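Local coordinates for poly-beta-hydroxybuterate polymerase (Cupriavidus necator, PDB 5T6O), which polymerises hydroxybutyryl units without a template, probably by acyl transfer, this chain being the catalytic domain of the class I polyhydroxybutyrate synthase, at residues S142-T147 / P271-G276; G121-S126 / L146-D151; V17-Y22 / G382-A387. The protein carries 1 engineered substitution. One frame throughout, in Å; residues are numbered along the deposited sequence.

Interaction 1: S142-T147 / P271-G276; sequences SVTLLT and PTYIYG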
loop_
_atom_site.group_PDB
_atom_site.type_symbol
_atom_site.label_atom_id
_atom_site.label_comp_id
_atom_site.label_asym_id
_atom_site.label_seq_id
_atom_site.Cartn_x
_atom_site.Cartn_y
_atom_site.Cartn_z
ATOM N N SER A 142 -0.005 32.976 -16.803
ATOM C CA SER A 142 0.243 31.561 -16.590
ATOM C C SER A 142 0.403 31.345 -15.095
ATOM O O SER A 142 0.621 32.293 -14.339
ATOM C CB SER A 142 1.486 31.090 -17.348
ATOM O OG SER A 142 2.669 31.457 -16.653
ATOM N N VAL A 143 0.291 30.084 -14.681
ATOM C CA VAL A 143 0.371 29.679 -13.285
ATOM C C VAL A 143 1.313 28.490 -13.194
ATOM O O VAL A 143 1.216 27.560 -14.001
ATOM C CB VAL A 143 -1.013 29.298 -12.720
ATOM C CG1 VAL A 143 -0.880 28.754 -11.296
ATOM C CG2 VAL A 143 -1.948 30.507 -12.754
ATOM N N THR A 144 2.217 28.518 -12.217
ATOM C CA THR A 144 3.074 27.384 -11.897
ATOM C C THR A 144 2.700 26.891 -10.504
ATOM O O THR A 144 2.807 27.641 -9.527
ATOM C CB THR A 144 4.552 27.777 -11.964
ATOM O OG1 THR A 144 4.874 28.198 -13.299
ATOM C CG2 THR A 144 5.452 26.601 -11.576
ATOM N N LEU A 145 2.282 25.631 -10.410
ATOM C CA LEU A 145 1.918 25.012 -9.136
ATOM C C LEU A 145 3.000 24.002 -8.774
ATOM O O LEU A 145 3.045 22.908 -9.335
ATOM C CB LEU A 145 0.552 24.341 -9.245
ATOM C CG LEU A 145 -0.627 25.280 -9.523
ATOM C CD1 LEU A 145 -1.937 24.472 -9.577
ATOM C CD2 LEU A 145 -0.711 26.376 -8.452
ATOM N N LEU A 146 3.879 24.370 -7.844
ATOM C CA LEU A 146 4.895 23.452 -7.354
ATOM C C LEU A 146 4.357 22.730 -6.123
ATOM O O LEU A 146 4.029 23.376 -5.119
ATOM C CB LEU A 146 6.184 24.198 -7.006
ATOM C CG LEU A 146 6.806 25.047 -8.118
ATOM C CD1 LEU A 146 8.142 25.607 -7.626
ATOM C CD2 LEU A 146 7.014 24.241 -9.401
ATOM N N THR A 147 4.239 21.401 -6.208
ATOM C CA THR A 147 3.942 20.585 -5.031
ATOM C C THR A 147 2.691 21.092 -4.312
ATOM O O THR A 147 2.683 21.327 -3.102
ATOM C CB THR A 147 5.164 20.573 -4.105
ATOM O OG1 THR A 147 6.311 20.278 -4.899
ATOM C CG2 THR A 147 5.057 19.512 -3.032
ATOM N N PRO A 271 -2.618 28.850 -19.095
ATOM C CA PRO A 271 -1.594 27.798 -19.158
ATOM C C PRO A 271 -0.991 27.544 -17.781
ATOM O O PRO A 271 -0.643 28.476 -17.053
ATOM C CB PRO A 271 -0.568 28.375 -20.134
ATOM C CG PRO A 271 -1.378 29.248 -21.025
ATOM C CD PRO A 271 -2.415 29.873 -20.137
ATOM N N THR A 272 -0.894 26.268 -17.407
ATOM C CA THR A 272 -0.539 25.906 -16.039
ATOM C C THR A 272 0.490 24.784 -16.035
ATOM O O THR A 272 0.277 23.743 -16.667
ATOM C CB THR A 272 -1.776 25.479 -15.242
ATOM O OG1 THR A 272 -2.729 26.549 -15.241
ATOM C CG2 THR A 272 -1.385 25.112 -13.801
ATOM N N TYR A 273 1.595 25.007 -15.313
ATOM C CA TYR A 273 2.658 24.024 -15.120
ATOM C C TYR A 273 2.496 23.406 -13.738
ATOM O O TYR A 273 2.500 24.127 -12.734
ATOM C CB TYR A 273 4.023 24.697 -15.243
ATOM C CG TYR A 273 5.248 23.801 -15.313
ATOM C CD1 TYR A 273 5.853 23.293 -14.153
ATOM C CD2 TYR A 273 5.859 23.546 -16.533
ATOM C CE1 TYR A 273 7.011 22.500 -14.225
ATOM C CE2 TYR A 273 7.005 22.765 -16.614
ATOM C CZ TYR A 273 7.581 22.256 -15.460
ATOM O OH TYR A 273 8.720 21.486 -15.570
ATOM N N ILE A 274 2.355 22.084 -13.689
ATOM C CA ILE A 274 2.018 21.358 -12.467
ATOM C C ILE A 274 3.163 20.414 -12.155
ATOM O O ILE A 274 3.505 19.556 -12.981
ATOM C CB ILE A 274 0.699 20.577 -12.604
ATOM C CG1 ILE A 274 -0.424 21.507 -13.071
ATOM C CG2 ILE A 274 0.335 19.942 -11.255
ATOM C CD1 ILE A 274 -1.654 20.777 -13.644
ATOM N N TYR A 275 3.765 20.576 -10.976
ATOM C CA TYR A 275 4.961 19.835 -10.607
ATOM C C TYR A 275 4.702 19.026 -9.339
ATOM O O TYR A 275 4.080 19.513 -8.391
ATOM C CB TYR A 275 6.191 20.774 -10.386
ATOM C CG TYR A 275 7.304 19.984 -9.769
ATOM C CD1 TYR A 275 8.165 19.234 -10.563
ATOM C CD2 TYR A 275 7.447 19.904 -8.382
ATOM C CE1 TYR A 275 9.141 18.442 -9.996
ATOM C CE2 TYR A 275 8.421 19.110 -7.817
ATOM C CZ TYR A 275 9.251 18.379 -8.629
ATOM O OH TYR A 275 10.198 17.577 -8.052
ATOM N N GLY A 276 5.220 17.805 -9.299
ATOM C CA GLY A 276 5.251 17.043 -8.063
ATOM C C GLY A 276 6.517 16.210 -7.994
ATOM O O GLY A 276 7.201 16.006 -8.997
HETATM O O HOH W 1 1.616 20.698 -7.993
#
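Residues Val143-Leu146 and Thr272-Tyr275 pair as neighbouring parallel strands in the central sheet of the alpha/beta hydrolase fold. The strand axes lie 4.7 Å apart, and Val143 faces Thr272 as Leu146 faces Tyr275. Five backbone bonds join them. The first runs from Val143 N to Pro271 O; Val143 O then accepts from Tyr273 N, and Leu145 receives and gives in the same way, its N bonding to Tyr273 O at 2.8 Å and its O accepting from Tyr275 N. The last, Thr147 N to Tyr275 O at 2.9 Å, approaches 34° out of the carbonyl plane, where the chain of Thr147 leaves the strand. A water lies 2.8 Å from Tyr275 O and also reaches Leu145 O.

Over the sheet, Leu146 slants across Tyr275, its CD2 meeting Tyr275 CB at 3.7 Å. With CG of Tyr275 anti to its N (chi1 170°), the ring extends alongside Thr147, whose OG1 lies in the ring plane at the edge, 3.7 Å from CD2 of Tyr275. Thr144 runs beside Tyr273 in the same direction.

Strand 113-118 flanks residues 142-146 on their other edge, and strand 299-304 does so for residues 272-276. Helix 348-358 covers the face of Thr144 and Tyr273: Trp351 NE1 bonds to Thr144 OG1, and Asp350 takes Tyr273 OH.

Interaction 2: G121-S126 / L146-D151; sequences GGTIVS and LTTLLD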
loop_
_atom_site.group_PDB
_atom_site.type_symbol
_atom_site.label_atom_id
_atom_site.label_comp_id
_atom_site.label_asym_id
_atom_site.label_seq_id
_atom_site.Cartn_x
_atom_site.Cartn_y
_atom_site.Cartn_z
ATOM N N GLY A 121 1.012 27.679 -0.547
ATOM C CA GLY A 121 1.024 28.854 -1.411
ATOM C C GLY A 121 0.337 28.604 -2.742
ATOM O O GLY A 121 -0.313 29.501 -3.292
ATOM N N GLY A 122 0.445 27.383 -3.265
ATOM C CA GLY A 122 -0.226 27.066 -4.511
ATOM C C GLY A 122 -1.724 26.955 -4.335
ATOM O O GLY A 122 -2.495 27.359 -5.217
ATOM N N THR A 123 -2.155 26.387 -3.203
ATOM C CA THR A 123 -3.578 26.338 -2.890
ATOM C C THR A 123 -4.128 27.747 -2.721
ATOM O O THR A 123 -5.188 28.084 -3.261
ATOM C CB THR A 123 -3.807 25.516 -1.617
ATOM O OG1 THR A 123 -3.059 24.292 -1.690
ATOM C CG2 THR A 123 -5.290 25.201 -1.434
ATOM N N ILE A 124 -3.403 28.583 -1.974
ATOM C CA ILE A 124 -3.790 29.977 -1.777
ATOM C C ILE A 124 -3.865 30.707 -3.111
ATOM O O ILE A 124 -4.863 31.371 -3.420
ATOM C CB ILE A 124 -2.803 30.667 -0.818
ATOM C CG1 ILE A 124 -3.004 30.161 0.611
ATOM C CG2 ILE A 124 -2.952 32.192 -0.886
ATOM C CD1 ILE A 124 -1.832 30.497 1.575
ATOM N N VAL A 125 -2.807 30.615 -3.920
ATOM C CA VAL A 125 -2.814 31.453 -5.110
ATOM C C VAL A 125 -3.845 30.953 -6.117
ATOM O O VAL A 125 -4.457 31.758 -6.832
ATOM C CB VAL A 125 -1.408 31.581 -5.719
ATOM C CG1 VAL A 125 -1.053 30.377 -6.593
ATOM C CG2 VAL A 125 -1.351 32.880 -6.499
ATOM N N SER A 126 -4.102 29.643 -6.157
ATOM C CA SER A 126 -5.145 29.134 -7.047
ATOM C C SER A 126 -6.520 29.626 -6.614
ATOM O O SER A 126 -7.350 29.994 -7.458
ATOM C CB SER A 126 -5.111 27.604 -7.086
ATOM O OG SER A 126 -3.863 27.152 -7.594
ATOM N N LEU A 146 3.879 24.370 -7.844
ATOM C CA LEU A 146 4.895 23.452 -7.354
ATOM C C LEU A 146 4.357 22.730 -6.123
ATOM O O LEU A 146 4.029 23.376 -5.119
ATOM C CB LEU A 146 6.184 24.198 -7.006
ATOM C CG LEU A 146 6.806 25.047 -8.118
ATOM C CD1 LEU A 146 8.142 25.607 -7.626
ATOM C CD2 LEU A 146 7.014 24.241 -9.401
ATOM N N THR A 147 4.239 21.401 -6.208
ATOM C CA THR A 147 3.942 20.585 -5.031
ATOM C C THR A 147 2.691 21.092 -4.312
ATOM O O THR A 147 2.683 21.327 -3.102
ATOM C CB THR A 147 5.164 20.573 -4.105
ATOM O OG1 THR A 147 6.311 20.278 -4.899
ATOM C CG2 THR A 147 5.057 19.512 -3.032
ATOM N N THR A 148 1.613 21.257 -5.072
ATOM C CA THR A 148 0.402 21.914 -4.581
ATOM C C THR A 148 -0.741 20.915 -4.465
ATOM O O THR A 148 -1.003 20.158 -5.401
ATOM C CB THR A 148 0.007 23.048 -5.527
ATOM O OG1 THR A 148 1.027 24.050 -5.505
ATOM C CG2 THR A 148 -1.357 23.651 -5.150
ATOM N N LEU A 149 -1.432 20.925 -3.330
ATOM C CA LEU A 149 -2.669 20.167 -3.190
ATOM C C LEU A 149 -3.844 21.049 -3.591
ATOM O O LEU A 149 -4.019 22.145 -3.047
ATOM C CB LEU A 149 -2.845 19.668 -1.755
ATOM C CG LEU A 149 -1.864 18.577 -1.324
ATOM C CD1 LEU A 149 -1.974 18.327 0.197
ATOM C CD2 LEU A 149 -2.123 17.295 -2.117
ATOM N N LEU A 150 -4.621 20.587 -4.568
ATOM C CA LEU A 150 -5.952 21.108 -4.836
ATOM C C LEU A 150 -7.024 20.066 -4.551
ATOM O O LEU A 150 -8.046 20.367 -3.907
ATOM C CB LEU A 150 -6.057 21.579 -6.296
ATOM C CG LEU A 150 -5.100 22.694 -6.726
ATOM C CD1 LEU A 150 -5.331 23.041 -8.200
ATOM C CD2 LEU A 150 -5.225 23.935 -5.833
ATOM N N ASP A 151 -6.800 18.834 -5.008
ATOM C CA ASP A 151 -7.612 17.677 -4.636
ATOM C C ASP A 151 -6.901 16.970 -3.491
ATOM O O ASP A 151 -5.784 16.474 -3.659
ATOM C CB ASP A 151 -7.799 16.748 -5.839
ATOM C CG ASP A 151 -8.726 15.571 -5.559
ATOM O OD1 ASP A 151 -8.998 15.239 -4.379
ATOM O OD2 ASP A 151 -9.172 14.959 -6.551
HETATM O O HOH W 2 -0.423 22.222 -0.901
#
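With chi1 of -47°, Thr123 sets its OG1 anti to its own carbonyl carbon and points the hydroxyl off helix 120-134 at Leu149 O; Thr148, with chi1 of -65°, places CG2 anti to its N, against the first turn of the same helix. The hydroxyl of Thr123 donates to Leu149 O at 2.7 Å, lying in the carbonyl plane, and this is the one direct hydrogen bond between the two segments. A water that accepts from Leu149 N also gives a weak bond to Thr123 OG1, so a second, looser link runs beside the first.

Thr148 leans on the helix backbone with both branches. Its CG2 comes to 3.4 Å from Gly122 C and touches Thr123 N. Its OG1 comes to 3.4 Å from Gly122 CA, an approach that is possible because Gly122 bears no side chain. That hydroxyl is also used within its own segment: it donates to Leu146 O at 3.1 Å from well above the carbonyl plane, a bond local to the turn that follows the strand.

One turn further along the helix, Leu150 presents one methyl to it, CD2 lying 3.9 Å from Ser126 CB. Ser126 OG is engaged one turn back, donating to Gly122 O at 2.8 Å. That carbonyl is gripped from opposite faces of its plane, by Ser126 OG and by Ser126 N.

The contact joins the loop after strand 140-146 to the start of the helix that, in this fold, follows the nucleophile elbow after strand 113-118. Helix 89-108 flanks the helix through Trp89, which touches Thr123 and Ile124, while Ser291 packs on Leu150.

Interaction 3: V17-Y22 / G382-A387; sequences VFENEY and GRYVKA. With SO4 (sulfate ion), chain C.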
loop_
_atom_site.group_PDB
_atom_site.type_symbol
_atom_site.label_atom_id
_atom_site.label_comp_id
_atom_site.label_asym_id
_atom_site.label_seq_id
_atom_site.Cartn_x
_atom_site.Cartn_y
_atom_site.Cartn_z
ATOM N N VAL A 17 9.124 46.266 -1.376
ATOM C CA VAL A 17 8.488 47.364 -2.102
ATOM C C VAL A 17 7.064 47.632 -1.628
ATOM O O VAL A 17 6.441 48.602 -2.088
ATOM C CB VAL A 17 8.521 47.141 -3.632
ATOM C CG1 VAL A 17 9.961 47.176 -4.157
ATOM C CG2 VAL A 17 7.847 45.816 -4.042
ATOM N N PHE A 18 6.536 46.823 -0.717
ATOM C CA PHE A 18 5.179 47.000 -0.222
ATOM C C PHE A 18 5.043 46.172 1.044
ATOM O O PHE A 18 5.646 45.101 1.159
ATOM C CB PHE A 18 4.127 46.556 -1.255
ATOM C CG PHE A 18 2.720 46.542 -0.706
ATOM C CD1 PHE A 18 1.996 47.714 -0.618
ATOM C CD2 PHE A 18 2.134 45.357 -0.254
ATOM C CE1 PHE A 18 0.706 47.716 -0.092
ATOM C CE2 PHE A 18 0.830 45.355 0.280
ATOM C CZ PHE A 18 0.125 46.533 0.353
ATOM N N GLU A 19 4.222 46.648 1.975
ATOM C CA GLU A 19 3.936 45.826 3.142
ATOM C C GLU A 19 2.584 46.213 3.714
ATOM O O GLU A 19 2.186 47.387 3.683
ATOM C CB GLU A 19 5.037 45.955 4.216
ATOM C CG GLU A 19 5.104 47.308 4.885
ATOM C CD GLU A 19 6.375 47.505 5.732
ATOM O OE1 GLU A 19 7.366 46.778 5.520
ATOM O OE2 GLU A 19 6.383 48.407 6.599
ATOM N N ASN A 20 1.882 45.219 4.247
ATOM C CA ASN A 20 0.698 45.489 5.060
ATOM C C ASN A 20 0.738 44.528 6.242
ATOM O O ASN A 20 1.778 43.936 6.555
ATOM C CB ASN A 20 -0.596 45.414 4.220
ATOM C CG ASN A 20 -0.931 44.004 3.724
ATOM O OD1 ASN A 20 -0.302 43.014 4.097
ATOM N ND2 ASN A 20 -1.949 43.920 2.867
ATOM N N GLU A 21 -0.398 44.362 6.917
ATOM C CA GLU A 21 -0.404 43.546 8.122
ATOM C C GLU A 21 -0.099 42.090 7.818
ATOM O O GLU A 21 0.392 41.372 8.699
ATOM C CB GLU A 21 -1.750 43.665 8.842
ATOM C CG GLU A 21 -1.987 45.031 9.479
ATOM C CD GLU A 21 -0.889 45.419 10.460
ATOM O OE1 GLU A 21 -0.501 44.564 11.285
ATOM O OE2 GLU A 21 -0.407 46.574 10.398
ATOM N N TYR A 22 -0.345 41.652 6.589
ATOM C CA TYR A 22 -0.288 40.239 6.242
ATOM C C TYR A 22 1.018 39.822 5.593
ATOM O O TYR A 22 1.392 38.651 5.698
ATOM C CB TYR A 22 -1.442 39.884 5.296
ATOM C CG TYR A 22 -2.796 40.052 5.932
ATOM C CD1 TYR A 22 -3.432 41.294 5.954
ATOM C CD2 TYR A 22 -3.444 38.967 6.531
ATOM C CE1 TYR A 22 -4.677 41.452 6.549
ATOM C CE2 TYR A 22 -4.694 39.122 7.136
ATOM C CZ TYR A 22 -5.299 40.357 7.137
ATOM O OH TYR A 22 -6.538 40.500 7.729
ATOM N N GLY A 382 13.868 41.402 4.271
ATOM C CA GLY A 382 12.820 42.083 5.005
ATOM C C GLY A 382 12.731 41.634 6.456
ATOM O O GLY A 382 13.237 40.587 6.853
ATOM N N ARG A 383 12.059 42.453 7.265
ATOM C CA ARG A 383 11.987 42.143 8.690
ATOM C C ARG A 383 10.883 41.141 9.040
ATOM O O ARG A 383 10.983 40.488 10.089
ATOM C CB ARG A 383 11.818 43.439 9.506
ATOM C CG ARG A 383 10.454 44.087 9.420
ATOM C CD ARG A 383 10.484 45.527 9.970
ATOM N NE ARG A 383 9.146 46.118 9.980
ATOM C CZ ARG A 383 8.559 46.675 8.923
ATOM N NH1 ARG A 383 9.191 46.748 7.752
ATOM N NH2 ARG A 383 7.330 47.167 9.041
ATOM N N TYR A 384 9.836 40.988 8.211
ATOM C CA TYR A 384 8.785 40.029 8.576
ATOM C C TYR A 384 9.347 38.621 8.715
ATOM O O TYR A 384 9.012 37.905 9.668
ATOM C CB TYR A 384 7.635 40.006 7.561
ATOM C CG TYR A 384 6.688 41.194 7.598
ATOM C CD1 TYR A 384 7.074 42.411 8.169
ATOM C CD2 TYR A 384 5.409 41.104 7.034
ATOM C CE1 TYR A 384 6.218 43.500 8.185
ATOM C CE2 TYR A 384 4.535 42.193 7.053
ATOM C CZ TYR A 384 4.957 43.388 7.622
ATOM O OH TYR A 384 4.117 44.474 7.641
ATOM N N VAL A 385 10.209 38.205 7.783
ATOM C CA VAL A 385 10.676 36.820 7.790
ATOM C C VAL A 385 11.569 36.538 9.001
ATOM O O VAL A 385 11.761 35.372 9.367
ATOM C CB VAL A 385 11.404 36.491 6.468
ATOM C CG1 VAL A 385 12.726 37.249 6.391
ATOM C CG2 VAL A 385 11.614 34.957 6.319
ATOM N N LYS A 386 12.106 37.583 9.649
ATOM C CA LYS A 386 12.962 37.390 10.814
ATOM C C LYS A 386 12.177 37.235 12.111
ATOM O O LYS A 386 12.773 36.902 13.142
ATOM C CB LYS A 386 13.942 38.567 10.952
ATOM C CG LYS A 386 14.854 38.716 9.736
ATOM C CD LYS A 386 15.740 39.975 9.814
ATOM C CE LYS A 386 16.558 40.102 8.532
ATOM N NZ LYS A 386 17.470 41.269 8.528
ATOM N N ALA A 387 10.869 37.472 12.091
ATOM C CA ALA A 387 10.075 37.434 13.310
ATOM C C ALA A 387 9.839 35.990 13.732
ATOM O O ALA A 387 9.417 35.155 12.924
ATOM C CB ALA A 387 8.740 38.154 13.109
HETATM S S SO4 C . -3.586 47.541 2.373
HETATM O O1 SO4 C . -4.805 48.235 1.980
HETATM O O2 SO4 C . -3.564 46.198 1.774
HETATM O O3 SO4 C . -3.514 47.446 3.823
HETATM O O4 SO4 C . -2.442 48.315 1.905
#
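Glu19 and Arg383 form an end-on, two-nitrogen salt bridge in which NH1 meets OE1 and NH2 meets OE2, each at 2.9 Å. The pair is twisted, with carboxylate and guanidinium planes 58° apart. NH1 comes to OE1 on its syn side, whereas NH2 reaches OE2 from above the carboxylate plane although OE2 itself lies in the guanidinium plane. Beside it, Tyr384 OH donates to Asn20 O at 2.6 Å, entering 39° out of the carbonyl plane; Asn20 O lies at the edge of the Tyr384 ring, near its plane. Tyr384 OH also touches Glu19 CB at 3.8 Å.

Tyr384 lies against one face of the Arg383 guanidinium, its CE1 3.9 Å above the plane and offset toward the rim. Strands 14-19 and 23-28 form a beta hairpin near one edge of the mixed sheet, beside the outermost strand 378-379, and Asn20 shapes its turn: Asn20 OD1 accepts from Tyr22 N at 2.8 Å, an Asx turn.

Further out, Gln24 of the second hairpin strand ties both segments, its NE2 bonding to Glu19 OE1 and its OE1 to Tyr384 N. Glu378 takes a second salt bridge from Arg383 NH1. Asn20 ND2, which also bonds to His95 O, donates at 3.0 Å to O2 of a sulfate ion, probably from the crystallisation liquor; Arg99 NE binds the same ion, and Phe18 meets it with its ring edge.

How the interactions relate
Interactions 1 and 2 are directly joined: they share Leu146 and Thr147, where strand 140-146 gives way to the loop, and their centres are 9 Å apart. Leu145 of the strand pair packs on the helix of interaction 2, its CD2 lying 3.4 Å from Ser126 OG, and its CD1 touches Leu150 CD1 at 3.9 Å. Interaction 2 lies against the start of helix 120-134, just after the turn where this fold typically places its nucleophile. Interaction 3 is remote, its centre about 26 Å from that of interaction 1 and 22 Å from that of interaction 2. It joins segments near the two ends of the chain, so that interactions 1 and 2 fall within the sequence loop it closes.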